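Side-chain contact in putative efflux transporter (Bacteroides eggerthii, PDB 4L8J), which probably serves as the periplasmic membrane-fusion (adaptor) subunit of an HlyD-type efflux pump, linking an inner-membrane transporter to an outer-membrane channel: residues S122-N125 and M126-T129. Sequence-based numbering, arbitrary orientation.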
ATOM      1  N   SER A 122      72.256  19.485 -27.720  1.00 38.97           N
ATOM      2  CA  SER A 122      73.084  19.535 -26.516  0.50 39.34           C
ATOM      3  C   SER A 122      72.304  20.155 -25.331  1.00 43.69           C
ATOM      4  O   SER A 122      72.555  19.771 -24.190  1.00 44.02           O
ATOM      5  CB  SER A 122      74.410  20.258 -26.772  0.50 42.63           C
ATOM      6  OG  SER A 122      74.322  21.673 -26.826  0.50 50.64           O
ATOM      7  N   THR A 123      71.350  21.080 -25.598  1.00 40.68           N
ATOM      8  CA  THR A 123      70.486  21.705 -24.572  1.00 41.29           C
ATOM      9  C   THR A 123      69.582  20.618 -23.961  1.00 45.89           C
ATOM     10  O   THR A 123      69.424  20.572 -22.742  1.00 48.43           O
ATOM     11  CB  THR A 123      69.665  22.875 -25.181  1.00 44.44           C
ATOM     12  OG1 THR A 123      70.553  23.940 -25.501  1.00 40.95           O
ATOM     13  CG2 THR A 123      68.589  23.407 -24.248  1.00 39.52           C
ATOM     14  N   ASN A 124      69.034  19.728 -24.802  1.00 40.15           N
ATOM     15  CA  ASN A 124      68.184  18.628 -24.362  1.00 38.27           C
ATOM     16  C   ASN A 124      68.981  17.594 -23.574  1.00 41.64           C
ATOM     17  O   ASN A 124      68.507  17.128 -22.537  1.00 40.81           O
ATOM     18  CB  ASN A 124      67.502  17.958 -25.549  1.00 36.01           C
ATOM     19  CG  ASN A 124      66.401  18.776 -26.192  1.00 53.83           C
ATOM     20  OD1 ASN A 124      65.805  19.680 -25.585  1.00 40.98           O
ATOM     21  ND2 ASN A 124      66.077  18.434 -27.430  1.00 40.46           N
ATOM     22  N   ASN A 125      70.187  17.236 -24.065  1.00 37.57           N
ATOM     23  CA  ASN A 125      71.071  16.261 -23.421  1.00 38.23           C
ATOM     24  C   ASN A 125      71.463  16.737 -22.027  1.00 43.08           C
ATOM     25  O   ASN A 125      71.509  15.929 -21.103  1.00 42.55           O
ATOM     26  CB  ASN A 125      72.305  16.007 -24.290  1.00 39.85           C
ATOM     27  CG  ASN A 125      72.034  15.185 -25.530  1.00 49.87           C
ATOM     28  OD1 ASN A 125      70.941  14.655 -25.745  1.00 40.72           O
ATOM     29  ND2 ASN A 125      73.031  15.059 -26.380  1.00 43.87           N
HETATM   30  N   MSE A 126      71.692  18.053 -21.869  1.00 41.44           N
HETATM   31  CA  MSE A 126      72.039  18.705 -20.600  1.00 42.49           C
HETATM   32  C   MSE A 126      70.873  18.592 -19.603  1.00 47.76           C
HETATM   33  O   MSE A 126      71.079  18.240 -18.448  1.00 48.60           O
HETATM   34  CB  MSE A 126      72.397  20.175 -20.873  1.00 45.76           C
HETATM   35  CG  MSE A 126      73.099  20.853 -19.726  1.00 55.75           C
HETATM   36 SE   MSE A 126      74.901  20.139 -19.343  0.75 66.10          SE
HETATM   37  CE  MSE A 126      75.747  21.957 -19.011  1.00 63.97           C
ATOM     38  N   ARG A 127      69.643  18.863 -20.063  1.00 43.52           N
ATOM     39  CA  ARG A 127      68.431  18.732 -19.252  1.00 42.22           C
ATOM     40  C   ARG A 127      68.215  17.260 -18.892  1.00 44.51           C
ATOM     41  O   ARG A 127      67.846  16.946 -17.755  1.00 44.17           O
ATOM     42  CB  ARG A 127      67.234  19.288 -20.055  1.00 41.49           C
ATOM     43  CG  ARG A 127      65.856  19.099 -19.417  1.00 52.66           C
ATOM     44  CD  ARG A 127      64.784  19.119 -20.485  1.00 53.39           C
ATOM     45  NE  ARG A 127      64.755  17.873 -21.264  1.00 63.07           N
ATOM     46  CZ  ARG A 127      64.543  17.814 -22.579  1.00 72.05           C
ATOM     47  NH1 ARG A 127      64.368  18.926 -23.279  1.00 52.71           N
ATOM     48  NH2 ARG A 127      64.521  16.641 -23.202  1.00 58.80           N
ATOM     49  N   ASP A 128      68.502  16.349 -19.849  1.00 40.51           N
ATOM     50  CA  ASP A 128      68.272  14.910 -19.666  1.00 39.81           C
ATOM     51  C   ASP A 128      69.300  14.212 -18.757  1.00 42.21           C
ATOM     52  O   ASP A 128      69.102  13.032 -18.452  1.00 42.69           O
ATOM     53  CB  ASP A 128      68.151  14.200 -21.025  1.00 40.72           C
ATOM     54  CG  ASP A 128      66.860  14.564 -21.768  1.00 48.94           C
ATOM     55  OD1 ASP A 128      65.970  15.192 -21.145  1.00 46.61           O
ATOM     56  OD2 ASP A 128      66.779  14.288 -22.989  1.00 52.52           O
ATOM     57  N   THR A 129      70.321  14.937 -18.245  1.00 36.98           N
ATOM     58  CA  THR A 129      71.272  14.374 -17.257  1.00 36.43           C
ATOM     59  C   THR A 129      70.557  14.154 -15.909  1.00 39.97           C
ATOM     60  O   THR A 129      71.042  13.395 -15.077  1.00 39.92           O
ATOM     61  CB  THR A 129      72.513  15.254 -17.081  1.00 43.17           C
ATOM     62  OG1 THR A 129      72.142  16.564 -16.635  1.00 40.90           O
ATOM     63  CG2 THR A 129      73.380  15.320 -18.325  1.00 42.33           C
TER
HETATM   64  O   HOH W   1      68.232  14.345 -25.158  1.00 55.51           O
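Asp128 N donates to Asn124 O at 2.8 Å, and the preceding amides of Met126 and Arg127 bond in the same i to i-4 manner to Ser122 O and Thr123 O, in the C-terminal part of helix 102-127. This helix pairs with helix 68-95 in the alpha-helical hairpin of a membrane-fusion protein, and here it runs into strand 130-132 of the barrel-sandwich domain. Arg127 and Asn124 run alongside each other in the same direction, with guanidinium and amide planes 41° apart. The arginine chain leaves with CG anti to the backbone N (chi1 174°) and bends at chi3, which brings its head back over the turn: NH1 makes a weak, bent bond of 2.8 Å to Asn124 OD1, while Asn124 O lies 3.9 Å above one face of the guanidinium, offset toward its rim. Along the edge made by NE and NH2 the guanidinium holds Asp128 in a salt bridge, both nitrogens donating to the single oxygen OD1 from the same face of the carboxylate. This salt bridge, helped by the weak bond, probably limits rotation of the guanidinium, and the carboxylate probably offsets the like charges of Arg127 and nearby Arg40. The second carboxylate oxygen, OD2, accepts from a water at 2.6 Å that also donates to Asn125 OD1, bridging the two side chains. Farther along, Thr129 backbone-bonds to Ile65, and its hydroxyl OG1 donates to Met126 O at 2.7 Å.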